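Local coordinates for protein thiosulfate sulfurtransferase YnjE (Escherichia coli K-12, PDB 3IPP) that catalyses the transfer of sulfur from thiosulfate to cyanide, giving thiocyanate and sulfite, as a periplasmic monomer with three rhodanese domains, at residues T206-G211 with D231-D236; Q118-F123 with A379-W384; C366-R371 with G393-S398. All coordinates share one frame; numbering follows the deposited sequence.

Interaction 1 of 3, residues T206-G211 with D231-D236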
loop_
_atom_site.group_PDB
_atom_site.type_symbol
_atom_site.label_atom_id
_atom_site.label_comp_id
_atom_site.label_asym_id
_atom_site.label_seq_id
_atom_site.Cartn_x
_atom_site.Cartn_y
_atom_site.Cartn_z
ATOM N N THR A 206 16.830 -9.388 4.453
ATOM C CA THR A 206 15.664 -8.854 3.756
ATOM C C THR A 206 14.437 -9.683 4.122
ATOM O O THR A 206 14.460 -10.905 4.038
ATOM C CB THR A 206 15.825 -8.824 2.243
ATOM O OG1 THR A 206 16.882 -7.923 1.894
ATOM C CG2 THR A 206 14.535 -8.373 1.567
ATOM N N VAL A 207 13.377 -9.014 4.559
ATOM C CA VAL A 207 12.141 -9.699 4.968
ATOM C C VAL A 207 11.002 -9.320 4.033
ATOM O O VAL A 207 10.697 -8.133 3.863
ATOM C CB VAL A 207 11.730 -9.378 6.454
ATOM C CG1 VAL A 207 10.384 -9.983 6.785
ATOM C CG2 VAL A 207 12.799 -9.869 7.439
ATOM N N ILE A 208 10.396 -10.328 3.424
ATOM C CA ILE A 208 9.284 -10.108 2.496
ATOM C C ILE A 208 8.074 -10.707 3.133
ATOM O O ILE A 208 8.047 -11.904 3.377
ATOM C CB ILE A 208 9.427 -10.858 1.161
ATOM C CG1 ILE A 208 10.868 -10.904 0.647
ATOM C CG2 ILE A 208 8.416 -10.309 0.172
ATOM C CD1 ILE A 208 11.250 -9.735 -0.125
ATOM N N LEU A 209 7.077 -9.881 3.382
ATOM C CA LEU A 209 5.904 -10.298 4.152
ATOM C C LEU A 209 4.705 -10.247 3.286
ATOM O O LEU A 209 4.552 -9.361 2.441
ATOM C CB LEU A 209 5.666 -9.326 5.338
ATOM C CG LEU A 209 6.598 -9.604 6.541
ATOM C CD1 LEU A 209 7.079 -8.320 7.239
ATOM C CD2 LEU A 209 5.962 -10.630 7.515
ATOM N N TYR A 210 3.806 -11.179 3.526
ATOM C CA TYR A 210 2.519 -11.122 2.859
ATOM C C TYR A 210 1.483 -11.643 3.810
ATOM O O TYR A 210 1.810 -12.326 4.792
ATOM C CB TYR A 210 2.532 -11.988 1.585
ATOM C CG TYR A 210 2.432 -13.456 1.854
ATOM C CD1 TYR A 210 1.205 -14.109 1.835
ATOM C CD2 TYR A 210 3.577 -14.207 2.127
ATOM C CE1 TYR A 210 1.116 -15.476 2.075
ATOM C CE2 TYR A 210 3.501 -15.582 2.368
ATOM C CZ TYR A 210 2.269 -16.218 2.330
ATOM O OH TYR A 210 2.218 -17.581 2.583
ATOM N N GLY A 211 0.229 -11.362 3.500
ATOM C CA GLY A 211 -0.867 -11.907 4.291
ATOM C C GLY A 211 -2.030 -12.201 3.384
ATOM O O GLY A 211 -2.049 -11.769 2.244
ATOM N N ASP A 231 15.607 -3.834 5.331
ATOM C CA ASP A 231 14.970 -4.128 4.045
ATOM C C ASP A 231 13.738 -5.000 4.319
ATOM O O ASP A 231 13.846 -6.213 4.517
ATOM C CB ASP A 231 15.988 -4.858 3.132
ATOM C CG ASP A 231 15.515 -4.991 1.654
ATOM O OD1 ASP A 231 14.391 -4.540 1.283
ATOM O OD2 ASP A 231 16.300 -5.573 0.865
ATOM N N VAL A 232 12.588 -4.356 4.414
ATOM C CA VAL A 232 11.325 -5.034 4.635
ATOM C C VAL A 232 10.448 -4.640 3.465
ATOM O O VAL A 232 10.417 -3.483 3.070
ATOM C CB VAL A 232 10.649 -4.599 5.965
ATOM C CG1 VAL A 232 9.308 -5.334 6.192
ATOM C CG2 VAL A 232 11.597 -4.795 7.146
ATOM N N ARG A 233 9.791 -5.638 2.887
ATOM C CA ARG A 233 9.023 -5.519 1.657
ATOM C C ARG A 233 7.666 -6.230 1.827
ATOM O O ARG A 233 7.546 -7.146 2.643
ATOM C CB ARG A 233 9.852 -6.120 0.501
ATOM C CG ARG A 233 11.034 -5.244 0.220
ATOM C CD ARG A 233 12.338 -5.937 -0.156
ATOM N NE ARG A 233 12.572 -5.877 -1.571
ATOM C CZ ARG A 233 13.741 -5.749 -2.208
ATOM N NH1 ARG A 233 14.896 -5.633 -1.583
ATOM N NH2 ARG A 233 13.717 -5.741 -3.545
ATOM N N LEU A 234 6.655 -5.807 1.074
ATOM C CA LEU A 234 5.354 -6.475 1.058
ATOM C C LEU A 234 5.059 -7.096 -0.327
ATOM O O LEU A 234 5.431 -6.529 -1.381
ATOM C CB LEU A 234 4.265 -5.460 1.332
ATOM C CG LEU A 234 4.204 -4.703 2.660
ATOM C CD1 LEU A 234 2.968 -3.829 2.636
ATOM C CD2 LEU A 234 4.171 -5.710 3.805
ATOM N N LEU A 235 4.356 -8.224 -0.338
ATOM C CA LEU A 235 3.724 -8.709 -1.567
ATOM C C LEU A 235 2.513 -7.808 -1.847
ATOM O O LEU A 235 1.539 -7.799 -1.078
ATOM C CB LEU A 235 3.298 -10.162 -1.425
ATOM C CG LEU A 235 2.656 -10.846 -2.637
ATOM C CD1 LEU A 235 3.522 -10.719 -3.925
ATOM C CD2 LEU A 235 2.328 -12.308 -2.330
ATOM N N ASP A 236 2.591 -7.050 -2.943
ATOM C CA ASP A 236 1.526 -6.085 -3.343
ATOM C C ASP A 236 0.238 -6.857 -3.580
ATOM O O ASP A 236 0.259 -7.842 -4.314
ATOM C CB ASP A 236 1.935 -5.291 -4.587
ATOM C CG ASP A 236 1.050 -4.054 -4.824
ATOM O OD1 ASP A 236 0.138 -3.712 -4.002
ATOM O OD2 ASP A 236 1.291 -3.398 -5.851
HETATM O O HOH W 1 0.738 -8.736 1.416
#
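Two groups grip OD2 of D231. The hydroxyl OG1 of T206 donates to it across the contact, with T206 OG1 to D231 OD2 at 2.6 Å, arriving from above the carboxylate plane, 51° out of it. NH1 of R233 reaches the same oxygen through its syn lone pair, R233 NH1 to D231 OD2 being 2.8 Å, and OD2 lies in the plane of the guanidinium. In T206 a chi1 of -64° sets OG1 beside the backbone N, toward D231, and leaves CG2 against the R233 chain, 3.7 Å from R233 CD. The arginine, bent at chi2 and chi3, runs back toward D231, while its NH2 is bound by the carbonyl of A143.

From this corner a parallel ladder runs on. V207 N bonds to D231 O, R233 N to V207 O at 2.8 Å, L209 N to R233 O, and L235 N to L209 O at 3.0 Å. On the face of I208 and R233, I208 CD1 lies 3.9 Å from R233 CB. The other face carries V207, L209, V232 and L234; there L209 CD1 meets V232 CG1, and helix 214-227 packs over both residues through A221. At the far end Y210 CB touches L235 CB at 3.6 Å, and a water joins the strand ends, donating to L235 O at 2.8 Å and accepting a weak bond from G211 N. The strands are neighbours in a five-stranded parallel sheet, and with helix 214-227 they form a beta-alpha-beta crossover of the second rhodanese domain.

Interaction 2 of 3, residues Q118-F123 with A379-W384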
loop_
_atom_site.group_PDB
_atom_site.type_symbol
_atom_site.label_atom_id
_atom_site.label_comp_id
_atom_site.label_asym_id
_atom_site.label_seq_id
_atom_site.Cartn_x
_atom_site.Cartn_y
_atom_site.Cartn_z
ATOM N N GLN A 118 8.398 7.981 -14.995
ATOM C CA GLN A 118 8.155 8.294 -13.597
ATOM C C GLN A 118 7.859 7.003 -12.856
ATOM O O GLN A 118 7.158 6.114 -13.375
ATOM C CB GLN A 118 6.941 9.191 -13.464
ATOM C CG GLN A 118 6.991 10.417 -14.337
ATOM C CD GLN A 118 8.096 11.374 -13.919
ATOM O OE1 GLN A 118 8.988 11.693 -14.707
ATOM N NE2 GLN A 118 8.047 11.815 -12.674
ATOM N N LYS A 119 8.386 6.893 -11.644
ATOM C CA LYS A 119 8.251 5.652 -10.929
ATOM C C LYS A 119 7.893 5.965 -9.498
ATOM O O LYS A 119 8.110 7.090 -9.043
ATOM C CB LYS A 119 9.535 4.794 -11.020
ATOM C CG LYS A 119 10.764 5.418 -10.403
ATOM C CD LYS A 119 12.017 4.551 -10.661
ATOM C CE LYS A 119 13.278 5.078 -9.924
ATOM N NZ LYS A 119 13.288 4.921 -8.410
ATOM N N LEU A 120 7.327 4.967 -8.810
ATOM C CA LEU A 120 7.185 4.979 -7.352
ATOM C C LEU A 120 8.587 5.057 -6.818
ATOM O O LEU A 120 9.373 4.242 -7.186
ATOM C CB LEU A 120 6.539 3.693 -6.927
ATOM C CG LEU A 120 5.907 3.583 -5.587
ATOM C CD1 LEU A 120 4.834 4.679 -5.428
ATOM C CD2 LEU A 120 5.287 2.204 -5.626
ATOM N N PRO A 121 8.933 6.094 -6.021
ATOM C CA PRO A 121 10.348 6.181 -5.605
ATOM C C PRO A 121 10.942 4.886 -5.011
ATOM O O PRO A 121 12.115 4.650 -5.198
ATOM C CB PRO A 121 10.343 7.312 -4.566
ATOM C CG PRO A 121 9.203 8.255 -5.066
ATOM C CD PRO A 121 8.149 7.293 -5.627
ATOM N N HIS A 122 10.178 4.077 -4.280
ATOM C CA HIS A 122 10.689 2.787 -3.785
ATOM C C HIS A 122 9.729 1.646 -4.164
ATOM O O HIS A 122 9.203 0.906 -3.314
ATOM C CB HIS A 122 10.997 2.808 -2.285
ATOM C CG HIS A 122 12.081 3.769 -1.915
ATOM N ND1 HIS A 122 13.418 3.439 -1.965
ATOM C CD2 HIS A 122 12.027 5.067 -1.505
ATOM C CE1 HIS A 122 14.143 4.492 -1.615
ATOM N NE2 HIS A 122 13.325 5.492 -1.341
ATOM N N PHE A 123 9.495 1.521 -5.462
ATOM C CA PHE A 123 8.609 0.497 -5.986
ATOM C C PHE A 123 9.138 -0.872 -5.564
ATOM O O PHE A 123 8.356 -1.799 -5.405
ATOM C CB PHE A 123 8.525 0.586 -7.529
ATOM C CG PHE A 123 9.809 0.246 -8.201
ATOM C CD1 PHE A 123 10.145 -1.088 -8.433
ATOM C CD2 PHE A 123 10.704 1.254 -8.554
ATOM C CE1 PHE A 123 11.359 -1.433 -9.019
ATOM C CE2 PHE A 123 11.942 0.951 -9.133
ATOM C CZ PHE A 123 12.266 -0.402 -9.385
ATOM N N ALA A 379 3.103 4.903 2.015
ATOM C CA ALA A 379 3.775 6.192 2.087
ATOM C C ALA A 379 5.303 6.009 2.067
ATOM O O ALA A 379 6.003 6.811 1.455
ATOM C CB ALA A 379 3.319 7.022 3.344
ATOM N N ARG A 380 5.815 4.998 2.757
ATOM C CA ARG A 380 7.269 4.711 2.723
ATOM C C ARG A 380 7.696 4.497 1.257
ATOM O O ARG A 380 8.716 5.056 0.792
ATOM C CB ARG A 380 7.601 3.448 3.543
ATOM C CG ARG A 380 9.078 3.096 3.627
ATOM C CD ARG A 380 9.275 1.945 4.600
ATOM N NE ARG A 380 10.577 1.275 4.436
ATOM C CZ ARG A 380 10.755 0.081 3.853
ATOM N NH1 ARG A 380 9.723 -0.615 3.389
ATOM N NH2 ARG A 380 11.974 -0.442 3.768
ATOM N N ALA A 381 6.900 3.722 0.532
ATOM C CA ALA A 381 7.258 3.345 -0.838
ATOM C C ALA A 381 7.067 4.531 -1.822
ATOM O O ALA A 381 7.716 4.599 -2.868
ATOM C CB ALA A 381 6.438 2.104 -1.280
ATOM N N MET A 382 6.186 5.464 -1.465
ATOM C CA MET A 382 6.017 6.681 -2.188
ATOM C C MET A 382 7.149 7.646 -1.884
ATOM O O MET A 382 7.261 8.695 -2.519
ATOM C CB MET A 382 4.654 7.295 -1.832
ATOM C CG MET A 382 3.452 6.498 -2.372
ATOM S SD MET A 382 1.892 6.974 -1.632
ATOM C CE MET A 382 1.734 8.594 -2.318
ATOM N N GLY A 383 8.022 7.284 -0.943
ATOM C CA GLY A 383 9.176 8.122 -0.674
ATOM C C GLY A 383 8.916 9.251 0.348
ATOM O O GLY A 383 9.733 10.174 0.453
ATOM N N TRP A 384 7.794 9.196 1.075
ATOM C CA TRP A 384 7.527 10.133 2.212
ATOM C C TRP A 384 8.564 9.945 3.328
ATOM O O TRP A 384 8.725 8.860 3.878
ATOM C CB TRP A 384 6.085 9.985 2.732
ATOM C CG TRP A 384 5.071 10.498 1.721
ATOM C CD1 TRP A 384 5.141 10.373 0.372
ATOM C CD2 TRP A 384 3.845 11.203 1.990
ATOM N NE1 TRP A 384 4.054 10.976 -0.235
ATOM C CE2 TRP A 384 3.241 11.490 0.738
ATOM C CE3 TRP A 384 3.210 11.645 3.161
ATOM C CZ2 TRP A 384 2.051 12.213 0.626
ATOM C CZ3 TRP A 384 2.024 12.378 3.036
ATOM C CH2 TRP A 384 1.465 12.652 1.790
#
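H122 N donates to the carbonyl of A381 in the last turn of helix 370-381, H122 N to A381 O being 2.9 Å, with an N-H...O angle of 154°. Packing is tight around the carbonyls of A381 and M382. L120 CG rests 3.4 Å from A381 O, and L120 CD1 crosses to M382 CG at 3.8 Å; with CG anti to the backbone N (chi1 -162°), the leucine carries its branches toward the helix end. A344 of helix 344-352 touches both L120 and M382 on this buried side. The proline, although exposed, presses its inner edge on the next carbonyl, with P121 CG 3.2 Å from M382 O.

The looser side is that of H122, partly exposed; the imidazole presents its edge to G383, with H122 CD2 4.3 Å from G383 CA, and its ND1 is held by E124. G383, at positive phi, closes the helix in a Schellman motif, its N bonding back to R380 O and W384 N to A379 O.

A single backbone hydrogen bond thus joins the loop between strands 104-106 and 126-127 to the helix of the third rhodanese domain. Otherwise carbons of L120 and P121 lie against carbonyl oxygens and L120 meets M382 CG, implying one directional bond plus close fit, without a salt bridge between the segments.

Interaction 3 of 3, residues C366-R371 with G393-S398. With NA (sodium ion), chain G; PO4 (phosphate ion), chain C.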
loop_
_atom_site.group_PDB
_atom_site.type_symbol
_atom_site.label_atom_id
_atom_site.label_comp_id
_atom_site.label_asym_id
_atom_site.label_seq_id
_atom_site.Cartn_x
_atom_site.Cartn_y
_atom_site.Cartn_z
ATOM N N CYS A 366 -5.474 4.394 13.375
ATOM C CA CYS A 366 -6.794 3.904 13.078
ATOM C C CYS A 366 -7.301 3.365 14.386
ATOM O O CYS A 366 -7.268 4.060 15.389
ATOM C CB CYS A 366 -6.753 2.761 12.054
ATOM S SG CYS A 366 -5.615 1.465 12.476
ATOM N N GLY A 367 -7.775 2.118 14.381
ATOM C CA GLY A 367 -8.379 1.511 15.578
ATOM C C GLY A 367 -7.247 1.109 16.479
ATOM O O GLY A 367 -7.030 1.715 17.583
ATOM N N THR A 368 -6.486 0.111 16.032
ATOM C CA THR A 368 -5.308 -0.255 16.793
ATOM C C THR A 368 -4.018 -0.264 16.009
ATOM O O THR A 368 -2.963 -0.604 16.552
ATOM C CB THR A 368 -5.491 -1.593 17.532
ATOM O OG1 THR A 368 -5.555 -2.665 16.575
ATOM C CG2 THR A 368 -6.756 -1.564 18.423
ATOM N N GLY A 369 -4.065 0.096 14.733
ATOM C CA GLY A 369 -2.818 0.314 13.994
ATOM C C GLY A 369 -2.579 -0.494 12.735
ATOM O O GLY A 369 -1.651 -0.192 11.983
ATOM N N TRP A 370 -3.404 -1.507 12.479
ATOM C CA TRP A 370 -3.236 -2.347 11.264
ATOM C C TRP A 370 -3.513 -1.585 9.962
ATOM O O TRP A 370 -2.647 -1.541 9.065
ATOM C CB TRP A 370 -4.108 -3.589 11.306
ATOM C CG TRP A 370 -3.707 -4.686 12.252
ATOM C CD1 TRP A 370 -3.126 -4.562 13.488
ATOM C CD2 TRP A 370 -3.927 -6.090 12.052
ATOM N NE1 TRP A 370 -2.971 -5.792 14.060
ATOM C CE2 TRP A 370 -3.462 -6.749 13.207
ATOM C CE3 TRP A 370 -4.507 -6.846 11.018
ATOM C CZ2 TRP A 370 -3.527 -8.137 13.350
ATOM C CZ3 TRP A 370 -4.574 -8.230 11.153
ATOM C CH2 TRP A 370 -4.078 -8.866 12.307
ATOM N N ARG A 371 -4.689 -0.978 9.853
ATOM C CA ARG A 371 -4.980 -0.123 8.705
ATOM C C ARG A 371 -3.927 0.967 8.488
ATOM O O ARG A 371 -3.489 1.175 7.341
ATOM C CB ARG A 371 -6.357 0.512 8.802
ATOM C CG ARG A 371 -7.496 -0.480 8.546
ATOM C CD ARG A 371 -8.868 0.184 8.687
ATOM N NE ARG A 371 -9.178 0.403 10.096
ATOM C CZ ARG A 371 -10.222 1.095 10.562
ATOM N NH1 ARG A 371 -11.152 1.651 9.740
ATOM N NH2 ARG A 371 -10.346 1.226 11.879
ATOM N N GLY A 393 -3.858 4.821 18.637
ATOM C CA GLY A 393 -5.024 5.056 17.773
ATOM C C GLY A 393 -6.245 5.470 18.580
ATOM O O GLY A 393 -6.109 6.005 19.688
ATOM N N TRP A 394 -7.437 5.223 18.047
ATOM C CA TRP A 394 -8.669 5.670 18.680
ATOM C C TRP A 394 -8.896 4.927 19.977
ATOM O O TRP A 394 -9.490 5.434 20.898
ATOM C CB TRP A 394 -9.845 5.467 17.736
ATOM C CG TRP A 394 -11.184 5.756 18.348
ATOM C CD1 TRP A 394 -12.153 4.853 18.651
ATOM C CD2 TRP A 394 -11.683 7.041 18.795
ATOM N NE1 TRP A 394 -13.227 5.484 19.226
ATOM C CE2 TRP A 394 -12.978 6.821 19.322
ATOM C CE3 TRP A 394 -11.155 8.355 18.800
ATOM C CZ2 TRP A 394 -13.751 7.845 19.872
ATOM C CZ3 TRP A 394 -11.952 9.392 19.296
ATOM C CH2 TRP A 394 -13.221 9.126 19.847
ATOM N N TYR A 395 -8.444 3.690 20.050
ATOM C CA TYR A 395 -8.603 2.902 21.271
ATOM C C TYR A 395 -7.929 3.600 22.459
ATOM O O TYR A 395 -8.562 3.790 23.493
ATOM C CB TYR A 395 -8.048 1.493 21.024
ATOM C CG TYR A 395 -8.381 0.439 22.043
ATOM C CD1 TYR A 395 -9.561 0.487 22.807
ATOM C CD2 TYR A 395 -7.517 -0.628 22.223
ATOM C CE1 TYR A 395 -9.842 -0.514 23.754
ATOM C CE2 TYR A 395 -7.771 -1.620 23.155
ATOM C CZ TYR A 395 -8.927 -1.568 23.915
ATOM O OH TYR A 395 -9.113 -2.576 24.825
ATOM N N GLU A 396 -6.679 4.032 22.305
ATOM C CA GLU A 396 -6.037 4.755 23.387
ATOM C C GLU A 396 -6.578 6.178 23.525
ATOM O O GLU A 396 -6.843 6.628 24.627
ATOM C CB GLU A 396 -4.519 4.759 23.256
ATOM C CG GLU A 396 -3.828 5.457 24.384
ATOM C CD GLU A 396 -2.340 5.673 24.124
ATOM O OE1 GLU A 396 -1.930 5.904 22.965
ATOM O OE2 GLU A 396 -1.547 5.603 25.095
ATOM N N TRP A 397 -6.731 6.895 22.441
ATOM C CA TRP A 397 -7.240 8.250 22.536
ATOM C C TRP A 397 -8.520 8.364 23.352
ATOM O O TRP A 397 -8.599 9.142 24.336
ATOM C CB TRP A 397 -7.452 8.855 21.165
ATOM C CG TRP A 397 -7.681 10.344 21.202
ATOM C CD1 TRP A 397 -8.890 10.986 21.260
ATOM C CD2 TRP A 397 -6.689 11.378 21.112
ATOM N NE1 TRP A 397 -8.710 12.339 21.248
ATOM C CE2 TRP A 397 -7.383 12.621 21.122
ATOM C CE3 TRP A 397 -5.287 11.378 20.993
ATOM C CZ2 TRP A 397 -6.720 13.878 21.053
ATOM C CZ3 TRP A 397 -4.616 12.619 20.934
ATOM C CH2 TRP A 397 -5.349 13.857 20.943
ATOM N N SER A 398 -9.526 7.601 22.947
ATOM C CA SER A 398 -10.854 7.699 23.604
ATOM C C SER A 398 -10.948 7.055 25.012
ATOM O O SER A 398 -12.001 7.108 25.617
ATOM C CB SER A 398 -11.943 7.151 22.694
ATOM O OG SER A 398 -11.667 5.810 22.357
HETATM NA NA NA G . -2.165 -0.089 18.773
HETATM P P PO4 C . -6.928 -2.289 13.250
HETATM O O1 PO4 C . -7.984 -1.740 14.162
HETATM O O2 PO4 C . -6.865 -1.500 11.946
HETATM O O3 PO4 C . -5.602 -2.166 13.977
HETATM O O4 PO4 C . -7.328 -3.742 13.015
HETATM O O HOH W 2 -4.126 0.593 19.829
#
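The active-site loop of the third rhodanese domain, residues 366-371, leads from strand 361-365 into helix 370-381 and is backed by helix 393-397. C366, the residue that carries the persulfide intermediate, heads the loop. Its carbonyl accepts from the first turn of the backing helix, W394 N to C366 O at 2.9 Å and nearly straight at 166°. Y395 N makes a weaker, longer bond to G367 O. G393, at positive phi, brings its bare CA to 3.4 Å from C366 O. Farther along, the T368 and Y395 side chains run alongside each other, with T368 CG2 4.0 Å from Y395 CD2.

The loop curls round a phosphate ion, probably from the crystallisation liquor, which occupies the active-site pocket, held by backbone amides of the loop. T368 OG1 reaches phosphate O3 at 2.6 Å, placed there by a chi1 of 68° that sets the hydroxyl between backbone N and carbonyl carbon. W370 N donates to the same O3, R371 N to O2 at 3.1 Å, and T368 N to O1. The amides of W370 and R371 open helix 370-381, with G369 as N-cap, and this N-terminus would probably favour an anion here. C366 SG lies 3.3 Å from phosphate O2. The R371 guanidinium turns its edge to O2, its NH2 paired with E299; R371 probably binds substrate, by analogy with relatives. On the other side of the loop, T368 O binds a sodium ion together with a water, W184 O, N185 OD1 and D391 O, linking the second and third rhodanese domains. Following the backing helix, S398 turns back on W394 O, its N and its OG arriving on either side of that carbonyl's plane, the hydroxyl at 2.6 Å.

Interactions 1 and 3 are buried, whereas interaction 2 is partly open to solvent. Interaction 1 is a regular strand ladder inside the second domain, with a charged corner where its strands begin; interaction 3 joins a loop to a helix start by backbone bonds, and its loop also holds a phosphate by backbone amides and a sodium ion by T368 O; interaction 2 relies on one backbone bond and close fit. Interactions 2 and 3 use opposite ends of helix 370-381, the N-terminal end at the active site and the C-terminal end at the 118-123 loop, with centres about 25 Å apart. Interactions 1 and 2 meet directly, where R380 NH1 probably bonds to V232 O, tying that helix to the second-domain sheet.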